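Local coordinates for enoyl-CoA hydratase/isomerase family protein (Mycobacterium tuberculosis, PDB 4FN7) that probably acts on enoyl-CoA thioesters, as a hydratase or isomerase of the crotonase superfamily, in lipid metabolism, at residues 11-16 and 48-53; 81-86 and 105-110; 93-98 and 201-206; 97-102 and 182-187. All blocks are in the same frame, centred on the assembly; numbering follows the deposited sequence.

How the contacts relate
From the N terminus, contact 1 closes first, bringing strand 48-52 beside strand 13-18 once helix 28-44 has been traversed. Contact 2 follows in series, joining helix 73-90 to helix 107-112 nearer the centre of the chain. Contacts 3 and 4 both start from strand 96-100, share Val97 and Met98, and close long loops onto helices 200-223 and 184-195; each crosses contact 2 in the chain order. Strand 96-100 neighbours strand 48-52, and Leu49 O to Val97 N, 2.8 Å, probably joins them by a hydrogen bond. Contacts 1, 3 and 4 therefore meet on one sheet, while contact 2 lies about 18 to 19 Å from each, centre to centre.

Contact 1: 11-16 and 48-53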
# COMPACT_ATOMS: atom_id res chain seq x y z
N ASP A 11 -24.91 12.45 -23.17
CA ASP A 11 -25.76 12.49 -21.98
C ASP A 11 -25.01 12.90 -20.71
O ASP A 11 -24.57 14.04 -20.59
CB ASP A 11 -26.51 11.16 -21.78
CG ASP A 11 -25.60 9.95 -21.89
OD1 ASP A 11 -25.33 9.51 -23.03
OD2 ASP A 11 -25.16 9.42 -20.84
N SER A 12 -24.86 11.97 -19.78
CA SER A 12 -24.30 12.31 -18.48
C SER A 12 -22.77 12.42 -18.48
O SER A 12 -22.18 12.78 -17.46
CB SER A 12 -24.74 11.29 -17.42
OG SER A 12 -24.25 9.99 -17.72
N ILE A 13 -22.13 12.12 -19.60
CA ILE A 13 -20.67 12.10 -19.62
C ILE A 13 -20.05 12.90 -20.76
O ILE A 13 -20.72 13.22 -21.75
CB ILE A 13 -20.11 10.66 -19.64
CG1 ILE A 13 -20.37 9.99 -20.99
CG2 ILE A 13 -20.68 9.85 -18.48
CD1 ILE A 13 -19.74 8.61 -21.12
N ALA A 14 -18.78 13.25 -20.60
CA ALA A 14 -17.99 13.78 -21.70
C ALA A 14 -16.90 12.76 -22.01
O ALA A 14 -16.29 12.20 -21.10
CB ALA A 14 -17.37 15.11 -21.32
N VAL A 15 -16.68 12.51 -23.30
CA VAL A 15 -15.60 11.64 -23.74
C VAL A 15 -14.52 12.48 -24.41
O VAL A 15 -14.79 13.18 -25.38
CB VAL A 15 -16.09 10.56 -24.71
CG1 VAL A 15 -14.95 9.62 -25.09
CG2 VAL A 15 -17.24 9.78 -24.08
N ILE A 16 -13.32 12.41 -23.85
CA ILE A 16 -12.18 13.16 -24.33
C ILE A 16 -11.18 12.15 -24.87
O ILE A 16 -10.71 11.28 -24.14
CB ILE A 16 -11.56 13.97 -23.17
CG1 ILE A 16 -12.56 15.01 -22.65
CG2 ILE A 16 -10.23 14.61 -23.57
CD1 ILE A 16 -12.06 15.80 -21.44
N ALA A 48 -19.59 12.97 -15.48
CA ALA A 48 -18.31 12.27 -15.37
C ALA A 48 -17.52 12.45 -16.66
O ALA A 48 -18.07 12.80 -17.70
CB ALA A 48 -18.53 10.79 -15.07
N LEU A 49 -16.20 12.23 -16.56
CA LEU A 49 -15.31 12.31 -17.72
C LEU A 49 -14.81 10.92 -18.05
O LEU A 49 -14.51 10.14 -17.15
CB LEU A 49 -14.06 13.14 -17.43
CG LEU A 49 -14.05 14.56 -16.90
CD1 LEU A 49 -12.63 15.09 -17.00
CD2 LEU A 49 -14.99 15.41 -17.72
N VAL A 50 -14.68 10.66 -19.34
CA VAL A 50 -13.91 9.53 -19.84
C VAL A 50 -12.79 10.10 -20.69
O VAL A 50 -13.02 10.92 -21.57
CB VAL A 50 -14.77 8.61 -20.70
CG1 VAL A 50 -13.90 7.53 -21.35
CG2 VAL A 50 -15.87 7.99 -19.87
N ILE A 51 -11.56 9.68 -20.41
CA ILE A 51 -10.41 10.06 -21.21
C ILE A 51 -9.82 8.81 -21.86
O ILE A 51 -9.53 7.83 -21.16
CB ILE A 51 -9.34 10.80 -20.37
CG1 ILE A 51 -9.91 12.13 -19.87
CG2 ILE A 51 -8.08 11.02 -21.19
CD1 ILE A 51 -9.07 12.80 -18.80
N THR A 52 -9.65 8.85 -23.17
CA THR A 52 -9.14 7.69 -23.91
C THR A 52 -7.89 8.05 -24.69
O THR A 52 -7.59 9.23 -24.89
CB THR A 52 -10.17 7.16 -24.95
OG1 THR A 52 -10.00 7.84 -26.20
CG2 THR A 52 -11.61 7.34 -24.45
N GLY A 53 -7.16 7.03 -25.12
CA GLY A 53 -6.10 7.20 -26.10
C GLY A 53 -6.62 6.85 -27.49
O GLY A 53 -7.81 7.00 -27.79
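Ala48 meets strand 13-16 through its carbonyl: Ala48 O takes the N-H of Ala14 at 3.0 Å, whereas Ala48 N reaches Ser12 O only by a weak bond. Ala48 CB touches Ile13 CG2 at 4.1 Å. Leu49 brings CD2 up to the methyl of Ala14, on the face of the sheet covered by helix 28-44. Val50 is gripped twice by the backbone. Val50 N gives a bond of 2.8 Å to Ala14 O, and Val50 O receives Ile16 N at 2.7 Å, nearly straight at 173°. Val50 CG2 meets Ile13 CD1 at a slant; the Ile13 branch starts from CG1 held between the backbone N and the carbonyl carbon (chi1 70°). Ile51 sets CG1 against Ile16 CB, 4.1 Å away. Thr52 completes the ladder, its N bonded to Ile16 O at 2.8 Å, while Thr52 CG2 touches Val15 CG1 across the strands. The strands run parallel at 17°, joined through helix 28-44 as a beta-alpha-beta unit. Backbone amides thus supply the polar bonding, and the alanine, valine, leucine and isoleucine side chains make both faces apolar, one meeting helix 28-44 and the other helix 184-195.

Contact 2: 81-86 and 105-110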
# COMPACT_ATOMS: atom_id res chain seq x y z
N GLY A 81 3.42 21.75 -17.00
CA GLY A 81 2.09 21.64 -17.58
C GLY A 81 1.50 20.25 -17.42
O GLY A 81 0.30 20.09 -17.18
N GLY A 82 2.34 19.23 -17.55
CA GLY A 82 1.89 17.86 -17.43
C GLY A 82 1.45 17.56 -16.01
O GLY A 82 0.41 16.95 -15.77
N PHE A 83 2.25 18.00 -15.05
CA PHE A 83 1.91 17.74 -13.66
C PHE A 83 0.76 18.61 -13.17
O PHE A 83 0.00 18.18 -12.30
CB PHE A 83 3.16 17.83 -12.79
CG PHE A 83 4.21 16.83 -13.16
CD1 PHE A 83 3.86 15.50 -13.33
CD2 PHE A 83 5.52 17.21 -13.38
CE1 PHE A 83 4.81 14.55 -13.69
CE2 PHE A 83 6.47 16.27 -13.74
CZ PHE A 83 6.12 14.94 -13.90
N GLU A 84 0.61 19.79 -13.74
CA GLU A 84 -0.56 20.62 -13.46
C GLU A 84 -1.84 19.95 -13.96
O GLU A 84 -2.87 19.98 -13.29
CB GLU A 84 -0.42 22.01 -14.08
CG GLU A 84 -1.46 22.98 -13.58
CD GLU A 84 -1.30 23.25 -12.10
OE1 GLU A 84 -0.18 23.61 -11.69
OE2 GLU A 84 -2.28 23.10 -11.35
N LEU A 85 -1.77 19.36 -15.15
CA LEU A 85 -2.88 18.58 -15.68
C LEU A 85 -3.22 17.41 -14.74
O LEU A 85 -4.39 17.14 -14.46
CB LEU A 85 -2.53 18.06 -17.08
CG LEU A 85 -3.62 17.30 -17.82
CD1 LEU A 85 -4.85 18.18 -18.00
CD2 LEU A 85 -3.09 16.85 -19.16
N ALA A 86 -2.20 16.72 -14.24
CA ALA A 86 -2.42 15.65 -13.28
C ALA A 86 -3.12 16.18 -12.03
O ALA A 86 -4.07 15.58 -11.54
CB ALA A 86 -1.10 14.98 -12.91
N ILE A 105 3.08 5.07 -20.96
CA ILE A 105 4.48 5.16 -20.58
C ILE A 105 4.82 6.53 -20.03
O ILE A 105 4.40 7.55 -20.58
CB ILE A 105 5.39 4.90 -21.80
CG1 ILE A 105 4.98 3.62 -22.53
CG2 ILE A 105 6.87 4.86 -21.38
CD1 ILE A 105 5.13 2.35 -21.70
N ALA A 106 5.57 6.55 -18.93
CA ALA A 106 6.06 7.80 -18.35
C ALA A 106 4.88 8.74 -18.07
O ALA A 106 3.96 8.35 -17.35
CB ALA A 106 7.11 8.44 -19.27
N MET A 107 4.89 9.95 -18.60
CA MET A 107 3.76 10.86 -18.34
C MET A 107 2.41 10.25 -18.74
O MET A 107 1.38 10.62 -18.18
CB MET A 107 3.96 12.22 -19.03
CG MET A 107 2.90 13.27 -18.67
SD MET A 107 2.91 13.81 -16.94
CE MET A 107 1.16 13.75 -16.55
N GLY A 108 2.41 9.34 -19.71
CA GLY A 108 1.20 8.61 -20.04
C GLY A 108 0.72 7.77 -18.87
O GLY A 108 -0.48 7.72 -18.58
N ALA A 109 1.64 7.09 -18.19
CA ALA A 109 1.28 6.33 -16.99
C ALA A 109 0.86 7.25 -15.85
O ALA A 109 -0.03 6.92 -15.07
CB ALA A 109 2.44 5.44 -16.55
N PHE A 110 1.50 8.42 -15.74
CA PHE A 110 1.15 9.36 -14.68
C PHE A 110 -0.26 9.91 -14.92
O PHE A 110 -1.05 10.01 -13.99
CB PHE A 110 2.17 10.49 -14.56
CG PHE A 110 3.60 10.02 -14.49
CD1 PHE A 110 3.91 8.78 -13.94
CD2 PHE A 110 4.62 10.80 -15.00
CE1 PHE A 110 5.24 8.33 -13.91
CE2 PHE A 110 5.94 10.35 -14.97
CZ PHE A 110 6.24 9.12 -14.43
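Met107 and Phe110, from the first turn of helix 107-112, pack against Gly82, Phe83 and Ala86 of helix 73-90 in an apolar helix-to-helix contact, buried near the centre of the chain and centred on a Met-aromatic pair. No hydrogen bond crosses it. Met107 sends CG anti to its backbone N (chi1 -174°), then bends twice, so the thioether turns across the gap. The sulfur approaches the Phe83 ring obliquely, Met107 SD lying 3.8 Å from Phe83 CE1 and 4.6 Å from the ring centroid, 42° off the normal. Beyond it, Met107 CE comes within 3.4 Å of Gly82 O and 4.5 Å of Ala86 CB. Gly82 thus offers bare backbone to the methionine, and the two backbones draw close, with Gly82 CA and Met107 CA 7.3 Å apart. Phe110 CD2 comes in at the edge of the Phe83 ring, near its plane, 4.0 Å from Phe83 CE1. Ala106 O sits over the centre of one Phe110 face, 3.2 Å above the ring plane, and Met107 SD stands at the edge of that ring. The sulfur thus touches both rings, which also meet each other. In crotonases the start of the corresponding helix typically supplies an oxyanion-hole amide, so the contact probably lies just behind that site. Helix 139-148 covers it through Ala140 on Phe83, Ile144 on Ala86, and Ala141 and Met145 on Phe110. Ile222 of helix 200-223 also packs on Phe83, and Leu85 turns to helix 28-44.

Contact 3: 93-98 and 201-206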
# COMPACT_ATOMS: atom_id res chain seq x y z
N PRO A 93 -13.84 17.63 -9.77
CA PRO A 93 -15.02 17.41 -8.91
C PRO A 93 -16.00 16.35 -9.43
O PRO A 93 -16.99 16.07 -8.74
CB PRO A 93 -15.68 18.79 -8.86
CG PRO A 93 -15.24 19.46 -10.08
CD PRO A 93 -13.85 18.96 -10.39
N LYS A 94 -15.76 15.79 -10.61
CA LYS A 94 -16.59 14.73 -11.15
C LYS A 94 -15.76 13.47 -11.28
O LYS A 94 -14.53 13.55 -11.42
CB LYS A 94 -17.12 15.11 -12.53
CG LYS A 94 -17.64 16.53 -12.64
CD LYS A 94 -18.90 16.77 -11.81
CE LYS A 94 -19.35 18.22 -11.88
NZ LYS A 94 -19.62 18.65 -13.28
N PRO A 95 -16.41 12.29 -11.27
CA PRO A 95 -15.62 11.08 -11.49
C PRO A 95 -14.91 11.11 -12.85
O PRO A 95 -15.48 11.59 -13.85
CB PRO A 95 -16.67 9.97 -11.47
CG PRO A 95 -17.76 10.52 -10.59
CD PRO A 95 -17.81 11.99 -10.92
N VAL A 96 -13.68 10.61 -12.87
CA VAL A 96 -12.86 10.57 -14.07
C VAL A 96 -12.49 9.12 -14.34
O VAL A 96 -11.89 8.45 -13.49
CB VAL A 96 -11.55 11.38 -13.88
CG1 VAL A 96 -10.66 11.26 -15.11
CG2 VAL A 96 -11.87 12.84 -13.56
N VAL A 97 -12.86 8.63 -15.52
CA VAL A 97 -12.57 7.25 -15.89
C VAL A 97 -11.62 7.23 -17.07
O VAL A 97 -11.87 7.86 -18.08
CB VAL A 97 -13.85 6.47 -16.24
CG1 VAL A 97 -13.52 5.01 -16.54
CG2 VAL A 97 -14.85 6.56 -15.10
N MET A 98 -10.52 6.50 -16.92
CA MET A 98 -9.53 6.39 -17.98
C MET A 98 -9.77 5.13 -18.79
O MET A 98 -9.86 4.04 -18.24
CB MET A 98 -8.12 6.34 -17.39
CG MET A 98 -7.75 7.55 -16.57
SD MET A 98 -7.60 9.01 -17.59
CE MET A 98 -7.17 10.24 -16.35
N HIS A 201 -21.49 16.04 -4.78
CA HIS A 201 -20.91 16.82 -3.69
C HIS A 201 -20.05 15.94 -2.79
O HIS A 201 -18.92 16.30 -2.43
CB HIS A 201 -22.02 17.49 -2.88
CG HIS A 201 -21.52 18.36 -1.77
ND1 HIS A 201 -21.19 17.85 -0.53
CD2 HIS A 201 -21.30 19.69 -1.71
CE1 HIS A 201 -20.78 18.84 0.25
NE2 HIS A 201 -20.84 19.97 -0.44
N ALA A 202 -20.59 14.78 -2.41
CA ALA A 202 -19.88 13.86 -1.52
C ALA A 202 -18.66 13.26 -2.22
O ALA A 202 -17.61 13.09 -1.60
CB ALA A 202 -20.81 12.76 -1.05
N HIS A 203 -18.80 12.93 -3.50
CA HIS A 203 -17.68 12.40 -4.27
C HIS A 203 -16.54 13.41 -4.32
O HIS A 203 -15.38 13.06 -4.05
CB HIS A 203 -18.13 12.07 -5.70
CG HIS A 203 -16.99 11.77 -6.62
ND1 HIS A 203 -16.23 10.63 -6.53
CD2 HIS A 203 -16.46 12.50 -7.63
CE1 HIS A 203 -15.28 10.66 -7.46
NE2 HIS A 203 -15.40 11.78 -8.14
N ALA A 204 -16.85 14.64 -4.68
CA ALA A 204 -15.84 15.68 -4.83
C ALA A 204 -15.13 15.95 -3.51
O ALA A 204 -13.90 16.08 -3.48
CB ALA A 204 -16.48 16.96 -5.35
N ALA A 205 -15.88 16.03 -2.42
CA ALA A 205 -15.28 16.33 -1.13
C ALA A 205 -14.44 15.17 -0.63
O ALA A 205 -13.34 15.36 -0.11
CB ALA A 205 -16.36 16.67 -0.12
N THR A 206 -14.97 13.96 -0.78
CA THR A 206 -14.28 12.76 -0.31
C THR A 206 -12.99 12.50 -1.08
O THR A 206 -11.95 12.19 -0.48
CB THR A 206 -15.23 11.53 -0.34
OG1 THR A 206 -16.35 11.78 0.50
CG2 THR A 206 -14.52 10.27 0.14
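Pro95 lies over one face of the His203 imidazole, its CG 3.8 Å from the ring centroid and 20° off the normal, a CH-pi contact displaced toward the rim of the ring. The pyrrolidine lies aslant over the ring, with Pro95 CD reaching His203 CD2 at 3.6 Å. Pro95 N stands 3.3 Å from His203 NE2, but the tertiary amide nitrogen of proline carries no hydrogen, so this is van der Waals packing. Pro93 O meets the same ring differently, near its plane at the edge, 3.8 Å from His203 CD2; the hydrogen bond of this carbonyl goes instead to Gln200. His203 gets there by carrying CG opposite its backbone N (chi1 169°), which swings the ring out from helix 200-223 toward the residues leading into strand 96-100. Both ring nitrogens are used elsewhere: NE2 bonds Lys207 of the same helix, and ND1 bonds Gly159 O of the second subunit. The helical C-terminal region that takes part in trimer formation in the crotonase fold thus ties its own core sheet and the adjoining subunit to one imidazole, whose rotation is fixed from two ends. Beside it, Ala204 CB fits against the Pro93 turn, 3.5 Å from Pro93 O and 4.0 Å from Pro93 CB. The backbones of the two segments lie nearest at this point, with Pro93 CA 4.5 Å from Ala204 CA. Val131 of the second subunit also packs on His203.

Contact 4: 97-102 and 182-187; sequences VMACTG and EVVVSR
Ala99 points its methyl at the first turn of helix 184-195, where Ala99 CB touches two valines: Val184 CG1 at 4.1 Å and Val185 CG2 at 4.2 Å. So small a side chain lets the backbones come close, Ala99 CA and Val185 CA lying 5.4 Å apart. The next residue, Cys100, turns its own side chain away, toward Phe58 and Leu112, and presents its carbonyl. Cys100 O meets Val184 CG1 at 3.6 Å, a contact of a carbonyl with a methyl and not a hydrogen bond. This branch leaves Val184 opposite the backbone N (chi1 167°), which lays it along the strand from Ala99 to the Cys100 carbonyl. Thr101 closes the contact with its methyl, Thr101 CG2 meeting Val185 CG2 at 3.6 Å, a snug methyl-to-methyl approach. A chi1 of 47° directs the Thr101 methyl to the helix and OG1 to Asn54 O, its hydrogen-bond partner in the loop after strand 48-52. No hydrogen bond links the two segments; apolar packing holds them. Farther along the helix, Ala188 continues the same face, touching both Ala99 and Val97, and Ala192 reaches Val50 of the neighbouring strand. Helix 184-195 thus covers one face of the central sheet and helix 28-44 the other, strand and helix packing within the beta-beta-alpha superhelix of the crotonase fold.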
# COMPACT_ATOMS: atom_id res chain seq x y z
N VAL A 97 -12.86 8.63 -15.52
CA VAL A 97 -12.57 7.25 -15.89
C VAL A 97 -11.62 7.23 -17.07
O VAL A 97 -11.87 7.86 -18.08
CB VAL A 97 -13.85 6.47 -16.24
CG1 VAL A 97 -13.52 5.01 -16.54
CG2 VAL A 97 -14.85 6.56 -15.10
N MET A 98 -10.52 6.50 -16.92
CA MET A 98 -9.53 6.39 -17.98
C MET A 98 -9.77 5.13 -18.79
O MET A 98 -9.86 4.04 -18.24
CB MET A 98 -8.12 6.34 -17.39
CG MET A 98 -7.75 7.55 -16.57
SD MET A 98 -7.60 9.01 -17.59
CE MET A 98 -7.17 10.24 -16.35
N ALA A 99 -9.86 5.31 -20.11
CA ALA A 99 -9.89 4.20 -21.05
C ALA A 99 -8.49 4.03 -21.62
O ALA A 99 -8.10 4.72 -22.56
CB ALA A 99 -10.88 4.47 -22.16
N CYS A 100 -7.73 3.12 -21.02
CA CYS A 100 -6.36 2.86 -21.43
C CYS A 100 -6.39 1.97 -22.67
O CYS A 100 -6.50 0.75 -22.56
CB CYS A 100 -5.62 2.19 -20.29
SG CYS A 100 -3.84 2.16 -20.48
N THR A 101 -6.29 2.58 -23.85
CA THR A 101 -6.57 1.91 -25.11
C THR A 101 -5.31 1.37 -25.77
O THR A 101 -5.35 0.81 -26.88
CB THR A 101 -7.29 2.88 -26.07
OG1 THR A 101 -6.59 4.13 -26.08
CG2 THR A 101 -8.72 3.12 -25.61
N GLY A 102 -4.19 1.54 -25.08
CA GLY A 102 -2.91 1.01 -25.51
C GLY A 102 -1.94 1.26 -24.38
O GLY A 102 -2.34 1.57 -23.26
N GLU A 182 -11.64 -4.59 -27.37
CA GLU A 182 -12.76 -4.02 -28.11
C GLU A 182 -13.84 -3.42 -27.22
O GLU A 182 -14.76 -2.75 -27.71
CB GLU A 182 -13.36 -5.06 -29.06
CG GLU A 182 -14.02 -6.26 -28.37
CD GLU A 182 -13.07 -7.43 -28.13
OE1 GLU A 182 -11.84 -7.23 -28.07
OE2 GLU A 182 -13.57 -8.57 -28.00
N VAL A 183 -13.75 -3.64 -25.91
CA VAL A 183 -14.72 -3.04 -25.00
C VAL A 183 -14.11 -2.14 -23.92
O VAL A 183 -14.80 -1.72 -23.01
CB VAL A 183 -15.65 -4.10 -24.33
CG1 VAL A 183 -16.46 -4.83 -25.39
CG2 VAL A 183 -14.84 -5.07 -23.49
N VAL A 184 -12.81 -1.84 -24.03
CA VAL A 184 -12.19 -0.93 -23.06
C VAL A 184 -12.94 0.40 -22.99
O VAL A 184 -13.30 0.86 -21.92
CB VAL A 184 -10.68 -0.71 -23.36
CG1 VAL A 184 -10.12 0.47 -22.55
CG2 VAL A 184 -9.89 -1.99 -23.06
N VAL A 185 -13.19 1.00 -24.15
CA VAL A 185 -13.85 2.30 -24.18
C VAL A 185 -15.30 2.21 -23.72
O VAL A 185 -15.74 3.00 -22.89
CB VAL A 185 -13.76 2.95 -25.58
CG1 VAL A 185 -14.61 4.21 -25.64
CG2 VAL A 185 -12.30 3.26 -25.91
N SER A 186 -16.04 1.25 -24.25
CA SER A 186 -17.45 1.14 -23.88
C SER A 186 -17.60 0.82 -22.39
O SER A 186 -18.50 1.33 -21.72
CB SER A 186 -18.20 0.14 -24.76
OG SER A 186 -17.64 -1.16 -24.65
N ARG A 187 -16.70 0.01 -21.86
CA ARG A 187 -16.73 -0.31 -20.44
C ARG A 187 -16.39 0.93 -19.60
O ARG A 187 -17.02 1.19 -18.58
CB ARG A 187 -15.80 -1.47 -20.12
CG ARG A 187 -15.68 -1.77 -18.65
CD ARG A 187 -17.02 -2.11 -17.99
NE ARG A 187 -16.83 -2.10 -16.55
CZ ARG A 187 -17.70 -1.63 -15.67
NH1 ARG A 187 -18.87 -1.14 -16.07
NH2 ARG A 187 -17.40 -1.65 -14.38